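Local coordinates for protein 2-oxoadipate dioxygenase/decarboxylase (Pseudomonas putida, PDB 6W1G) that catalyses the iron(II)-dependent decarboxylation and hydroxylation of 2-oxoadipate to D-2-hydroxyglutarate, a step of D-lysine catabolism, at residues Ser21-Gln26 with Thr189-Gln194; Gln350-Gly355 with Thr379-Ile384. All coordinates share one frame; numbering follows the deposited sequence. Where two conformers were deposited one is given.

In the fold
In contact 1 the sulfur of M23, on helix 9-27, lies over the guanidinium of R191 in the loop that follows helix 176-188; in contact 2 the guanidinium of R352 reaches across to helix 380-385. The first joins parts 163 residues apart, the second parts 24 apart. On the side of F190, contact 1 comes near the substrate site: the F190 side chain is about 9 Å from that of R74, a 2-oxoadipate-binding residue, and about 14 Å from the bound nickel ion, which H70, H226 and E294 hold. Contact 2 lies at the surface, away from the annotated sites. The centres of contact 1 and contact 2 are 46 Å apart, on opposite sides of the chain's centre; their nearest atoms are about 29 Å apart.

Contact 1 (Ser21-Gln26 with Thr189-Gln194); sequences SLMYKQ and TFRWHQ
M23, reaching out from helix 9-27, lays its thioether against R191 and F190 of the loop after helix 176-188. The van der Waals part centres on sulfur: in the conformer described, M23 SD lies 3.2 Å from R191 CG, a closeness best treated as doubtful, and 3.4 Å from R191 NH1, so the sulfur meets both the aliphatic chain and the guanidinium. It lies over one face of the guanidinium, displaced toward the rim: a methionine sulfur on a guanidinium face, joining the N-terminal helix to a distant loop. The thioether gets there because its chain runs straight out from the helix (chi1 174°) and bends at chi3 (78°), which turns CE toward the backbone of F190, 3.8 Å from F190 O.

The polar part runs through solvent. Two waters lie at the guanidinium edge, in its plane, and both accept from R191 NH1, the first at 3.1 Å from that nitrogen; each is also reached by Q26 NE2 through a weak bond. R191 NE is hydrogen-bonded to H188 ND1 at the end of the preceding helix.

Neighbouring elements close round the pair: F190 rests on F16 and M20 of helix 9-27, M23 on I224, and W192 on strands 264-275 and 288-298.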
loop_
_atom_site.group_PDB
_atom_site.type_symbol
_atom_site.label_atom_id
_atom_site.label_comp_id
_atom_site.label_asym_id
_atom_site.label_seq_id
_atom_site.Cartn_x
_atom_site.Cartn_y
_atom_site.Cartn_z
ATOM N N SER A 21 -7.442 -6.823 10.545
ATOM C CA SER A 21 -7.906 -5.581 11.148
ATOM C C SER A 21 -8.472 -5.816 12.537
ATOM O O SER A 21 -8.189 -5.072 13.475
ATOM C CB SER A 21 -8.929 -4.930 10.221
ATOM O OG SER A 21 -9.296 -3.649 10.713
ATOM N N LEU A 22 -9.283 -6.850 12.694
ATOM C CA LEU A 22 -9.820 -7.134 14.019
ATOM C C LEU A 22 -8.712 -7.499 15.003
ATOM O O LEU A 22 -8.742 -7.089 16.167
ATOM C CB LEU A 22 -10.843 -8.259 13.911
ATOM C CG LEU A 22 -12.103 -7.717 13.222
ATOM C CD1 LEU A 22 -13.146 -8.800 13.327
ATOM C CD2 LEU A 22 -12.691 -6.386 13.710
ATOM N N MET A 23 -7.740 -8.299 14.570
ATOM C CA MET A 23 -6.649 -8.683 15.458
ATOM C C MET A 23 -5.842 -7.463 15.876
ATOM O O MET A 23 -5.533 -7.276 17.068
ATOM C CB MET A 23 -5.729 -9.682 14.746
ATOM C CG MET A 23 -4.484 -10.029 15.534
ATOM S SD MET A 23 -3.422 -11.256 14.767
ATOM C CE MET A 23 -2.603 -10.230 13.551
ATOM N N TYR A 24 -5.495 -6.614 14.912
ATOM C CA TYR A 24 -4.699 -5.433 15.186
ATOM C C TYR A 24 -5.447 -4.475 16.110
ATOM O O TYR A 24 -4.846 -3.868 16.998
ATOM C CB TYR A 24 -4.270 -4.785 13.857
ATOM C CG TYR A 24 -3.323 -3.630 14.010
ATOM C CD1 TYR A 24 -2.021 -3.811 14.487
ATOM C CD2 TYR A 24 -3.720 -2.365 13.693
ATOM C CE1 TYR A 24 -1.164 -2.751 14.611
ATOM C CE2 TYR A 24 -2.869 -1.291 13.854
ATOM C CZ TYR A 24 -1.596 -1.487 14.307
ATOM O OH TYR A 24 -0.764 -0.421 14.434
ATOM N N LYS A 25 -6.749 -4.338 15.907
ATOM C CA LYS A 25 -7.536 -3.457 16.765
ATOM C C LYS A 25 -7.498 -3.937 18.208
ATOM O O LYS A 25 -7.436 -3.120 19.117
ATOM C CB LYS A 25 -8.950 -3.387 16.228
ATOM C CG LYS A 25 -9.841 -2.453 17.027
ATOM C CD LYS A 25 -11.231 -2.356 16.425
ATOM C CE LYS A 25 -12.187 -1.692 17.404
ATOM N NZ LYS A 25 -13.523 -1.346 16.835
ATOM N N GLN A 26 -7.532 -5.241 18.440
ATOM C CA GLN A 26 -7.407 -5.780 19.787
ATOM C C GLN A 26 -6.025 -5.471 20.368
ATOM O O GLN A 26 -5.905 -5.133 21.550
ATOM C CB GLN A 26 -7.711 -7.277 19.726
ATOM C CG GLN A 26 -7.389 -8.019 21.007
ATOM C CD GLN A 26 -5.942 -8.547 21.059
ATOM O OE1 GLN A 26 -5.219 -8.319 22.031
ATOM N NE2 GLN A 26 -5.522 -9.258 19.996
ATOM N N THR A 189 1.189 -15.729 11.950
ATOM C CA THR A 189 2.503 -15.236 11.562
ATOM C C THR A 189 2.700 -13.800 11.980
ATOM O O THR A 189 3.836 -13.393 12.228
ATOM C CB THR A 189 2.685 -15.407 10.065
ATOM O OG1 THR A 189 2.612 -16.791 9.772
ATOM C CG2 THR A 189 4.016 -14.970 9.583
ATOM N N PHE A 190 1.607 -13.027 12.045
ATOM C CA PHE A 190 1.657 -11.574 12.163
ATOM C C PHE A 190 1.213 -11.050 13.513
ATOM O O PHE A 190 1.167 -9.829 13.720
ATOM C CB PHE A 190 0.798 -10.973 11.053
ATOM C CG PHE A 190 1.160 -11.523 9.694
ATOM C CD1 PHE A 190 2.406 -11.265 9.142
ATOM C CD2 PHE A 190 0.326 -12.394 9.043
ATOM C CE1 PHE A 190 2.769 -11.796 7.957
ATOM C CE2 PHE A 190 0.692 -12.934 7.811
ATOM C CZ PHE A 190 1.923 -12.633 7.273
ATOM N N ARG A 191 0.963 -11.930 14.461
ATOM C CA ARG A 191 0.542 -11.497 15.779
ATOM C C ARG A 191 1.709 -10.921 16.572
ATOM O O ARG A 191 2.861 -11.349 16.420
ATOM C CB ARG A 191 0.017 -12.698 16.542
ATOM C CG ARG A 191 -1.311 -13.148 16.146
ATOM C CD ARG A 191 -1.817 -14.264 17.066
ATOM N NE ARG A 191 -3.009 -14.832 16.461
ATOM C CZ ARG A 191 -4.217 -14.316 16.596
ATOM N NH1 ARG A 191 -4.385 -13.237 17.335
ATOM N NH2 ARG A 191 -5.253 -14.876 16.000
ATOM N N TRP A 192 1.389 -10.013 17.492
ATOM C CA TRP A 192 2.404 -9.485 18.384
ATOM C C TRP A 192 2.744 -10.510 19.461
ATOM O O TRP A 192 1.850 -11.111 20.056
ATOM C CB TRP A 192 1.851 -8.230 19.075
ATOM C CG TRP A 192 2.865 -7.576 19.966
ATOM C CD1 TRP A 192 3.035 -7.770 21.310
ATOM C CD2 TRP A 192 3.875 -6.638 19.560
ATOM N NE1 TRP A 192 4.084 -7.007 21.766
ATOM C CE2 TRP A 192 4.610 -6.301 20.711
ATOM C CE3 TRP A 192 4.219 -6.052 18.341
ATOM C CZ2 TRP A 192 5.677 -5.414 20.675
ATOM C CZ3 TRP A 192 5.282 -5.143 18.311
ATOM C CH2 TRP A 192 5.995 -4.844 19.468
ATOM N N HIS A 193 4.042 -10.679 19.747
ATOM C CA HIS A 193 4.516 -11.520 20.851
ATOM C C HIS A 193 5.489 -10.716 21.697
ATOM O O HIS A 193 6.512 -10.253 21.193
ATOM C CB HIS A 193 5.217 -12.773 20.313
ATOM C CG HIS A 193 4.347 -13.629 19.454
ATOM N ND1 HIS A 193 4.441 -13.646 18.077
ATOM C CD2 HIS A 193 3.328 -14.464 19.772
ATOM C CE1 HIS A 193 3.528 -14.465 17.586
ATOM N NE2 HIS A 193 2.836 -14.969 18.590
ATOM N N GLN A 194 5.185 -10.551 22.994
ATOM C CA GLN A 194 6.028 -9.695 23.840
ATOM C C GLN A 194 7.341 -10.357 24.242
ATOM O O GLN A 194 8.299 -9.646 24.566
ATOM C CB GLN A 194 5.273 -9.190 25.068
ATOM C CG GLN A 194 4.936 -10.213 26.080
ATOM C CD GLN A 194 4.485 -9.571 27.381
ATOM O OE1 GLN A 194 3.690 -8.628 27.385
ATOM N NE2 GLN A 194 5.017 -10.058 28.491
HETATM O O HOH W 1 -2.945 -10.874 18.698
HETATM O O HOH W 2 -7.041 -11.679 18.131
#

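Contact 2 (Gln350-Gly355 with Thr379-Ile384); sequences QMREQG and TLQGLI
R352 spreads its guanidinium beneath the end of I384, whose CD1 stands 3.6 Å above the plane, over the centre of the group. This is a helix-to-helix contact at the protein surface: helix 348-353 ends here in a Schellman motif, with G355 at positive phi, and helix 380-385 starts with T379 as its N-cap. Between the two helices in sequence lies strand 359-363, which pairs antiparallel with strand 389-393 just beyond the second helix.

One extended arginine does most of the bridging. With CG anti to the backbone N (chi1 179°) and the chain straight as far as NE, the charged head is carried across to the first turn of the other helix. I384 comes from the opposite direction, and L380 CD2 lies near the guanidinium plane at its edge, 3.4 Å from R352 NH2. The head is thus bordered by aliphatic carbon on a face and along an edge.

The polar edge is used by Q381. R352 NH1 donates to Q381 OE1 over 2.7 Å, with an angle of 148° at the hydrogen. The oxygen lies in the guanidinium plane, whereas the donor is tilted from the carbonyl plane and the two flat groups are turned 60° apart. A bend at chi2 brings the amide round to the arginine, and Q381 NE2 is held by D385, which helps to fix the amide's rotation. R352 NE bonds to Y361 OH, and F391 engages R352 in a cation-pi interaction, so both paired strands contribute to holding the head.

Q381 OE1 has a second donor, a water that also gives a hydrogen bond to E353 OE1; that water lies 2.7 Å from Q381 OE1 and 2.9 Å from E353 OE1.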
loop_
_atom_site.group_PDB
_atom_site.type_symbol
_atom_site.label_atom_id
_atom_site.label_comp_id
_atom_site.label_asym_id
_atom_site.label_seq_id
_atom_site.Cartn_x
_atom_site.Cartn_y
_atom_site.Cartn_z
ATOM N N GLN A 350 -6.313 18.112 -18.320
ATOM C CA GLN A 350 -4.908 18.319 -18.688
ATOM C C GLN A 350 -4.051 17.151 -18.238
ATOM O O GLN A 350 -3.095 16.792 -18.910
ATOM C CB GLN A 350 -4.407 19.613 -18.091
ATOM C CG GLN A 350 -4.895 20.825 -18.825
ATOM C CD GLN A 350 -4.292 21.015 -20.212
ATOM O OE1 GLN A 350 -3.317 20.393 -20.621
ATOM N NE2 GLN A 350 -4.854 21.941 -20.930
ATOM N N MET A 351 -4.339 16.579 -17.063
ATOM C CA MET A 351 -3.608 15.402 -16.657
ATOM C C MET A 351 -3.762 14.281 -17.671
ATOM O O MET A 351 -2.819 13.528 -17.934
ATOM C CB MET A 351 -4.123 14.922 -15.293
ATOM C CG MET A 351 -3.806 15.855 -14.125
ATOM S SD MET A 351 -4.742 15.598 -12.621
ATOM C CE MET A 351 -4.220 13.980 -12.099
ATOM N N ARG A 352 -4.953 14.165 -18.251
ATOM C CA ARG A 352 -5.194 13.209 -19.307
ATOM C C ARG A 352 -4.476 13.590 -20.598
ATOM O O ARG A 352 -3.760 12.766 -21.186
ATOM C CB ARG A 352 -6.689 13.069 -19.498
ATOM C CG ARG A 352 -7.038 12.111 -20.591
ATOM C CD ARG A 352 -8.584 11.965 -20.798
ATOM N NE ARG A 352 -8.740 11.397 -22.147
ATOM C CZ ARG A 352 -8.984 12.035 -23.273
ATOM N NH1 ARG A 352 -9.220 13.343 -23.398
ATOM N NH2 ARG A 352 -9.081 11.302 -24.384
ATOM N N GLU A 353 -4.699 14.800 -21.096
ATOM C CA GLU A 353 -4.159 15.174 -22.392
ATOM C C GLU A 353 -2.639 15.185 -22.408
ATOM O O GLU A 353 -2.028 14.817 -23.421
ATOM C CB GLU A 353 -4.711 16.539 -22.819
ATOM C CG GLU A 353 -4.485 16.871 -24.239
ATOM C CD GLU A 353 -5.205 18.131 -24.610
ATOM O OE1 GLU A 353 -6.402 18.054 -24.975
ATOM O OE2 GLU A 353 -4.584 19.214 -24.515
ATOM N N GLN A 354 -2.014 15.592 -21.294
ATOM C CA GLN A 354 -0.566 15.597 -21.179
ATOM C C GLN A 354 0.002 14.241 -20.808
ATOM O O GLN A 354 1.228 14.116 -20.683
ATOM C CB GLN A 354 -0.140 16.663 -20.178
ATOM C CG GLN A 354 -0.421 18.058 -20.625
ATOM C CD GLN A 354 0.068 19.087 -19.605
ATOM O OE1 GLN A 354 1.158 18.963 -19.058
ATOM N NE2 GLN A 354 -0.734 20.074 -19.354
ATOM N N GLY A 355 -0.832 13.224 -20.630
ATOM C CA GLY A 355 -0.332 11.883 -20.378
ATOM C C GLY A 355 0.393 11.755 -19.060
ATOM O O GLY A 355 1.400 11.033 -18.979
ATOM N N THR A 379 -14.188 10.204 -32.396
ATOM C CA THR A 379 -12.983 10.193 -31.591
ATOM C C THR A 379 -13.353 10.060 -30.131
ATOM O O THR A 379 -14.487 10.327 -29.706
ATOM C CB THR A 379 -12.152 11.479 -31.746
ATOM O OG1 THR A 379 -12.943 12.541 -31.250
ATOM C CG2 THR A 379 -11.729 11.745 -33.188
ATOM N N LEU A 380 -12.374 9.625 -29.354
ATOM C CA LEU A 380 -12.553 9.535 -27.910
ATOM C C LEU A 380 -12.867 10.902 -27.305
ATOM O O LEU A 380 -13.797 11.056 -26.506
ATOM C CB LEU A 380 -11.312 8.920 -27.276
ATOM C CG LEU A 380 -11.322 8.803 -25.752
ATOM C CD1 LEU A 380 -12.521 8.039 -25.251
ATOM C CD2 LEU A 380 -10.019 8.122 -25.310
ATOM N N GLN A 381 -12.107 11.931 -27.694
ATOM C CA GLN A 381 -12.381 13.253 -27.178
ATOM C C GLN A 381 -13.777 13.720 -27.569
ATOM O O GLN A 381 -14.471 14.363 -26.777
ATOM C CB GLN A 381 -11.365 14.262 -27.700
ATOM C CG GLN A 381 -11.534 15.614 -27.037
ATOM C CD GLN A 381 -11.149 15.518 -25.592
ATOM O OE1 GLN A 381 -10.041 15.093 -25.269
ATOM N NE2 GLN A 381 -12.033 15.906 -24.706
ATOM N N GLY A 382 -14.200 13.428 -28.778
ATOM C CA GLY A 382 -15.517 13.852 -29.195
ATOM C C GLY A 382 -16.634 13.177 -28.408
ATOM O O GLY A 382 -17.662 13.792 -28.088
ATOM N N LEU A 383 -16.446 11.897 -28.087
ATOM C CA LEU A 383 -17.413 11.192 -27.263
ATOM C C LEU A 383 -17.431 11.723 -25.835
ATOM O O LEU A 383 -18.484 11.798 -25.208
ATOM C CB LEU A 383 -17.089 9.694 -27.250
ATOM C CG LEU A 383 -17.362 8.985 -28.559
ATOM C CD1 LEU A 383 -16.700 7.632 -28.571
ATOM C CD2 LEU A 383 -18.858 8.844 -28.800
ATOM N N ILE A 384 -16.266 12.063 -25.290
ATOM C CA ILE A 384 -16.212 12.701 -23.979
ATOM C C ILE A 384 -16.936 14.040 -24.033
ATOM O O ILE A 384 -17.770 14.339 -23.164
ATOM C CB ILE A 384 -14.752 12.868 -23.541
ATOM C CG1 ILE A 384 -14.108 11.500 -23.236
ATOM C CG2 ILE A 384 -14.646 13.810 -22.351
ATOM C CD1 ILE A 384 -12.600 11.541 -23.158
HETATM O O HOH W 3 -7.648 15.753 -26.244
#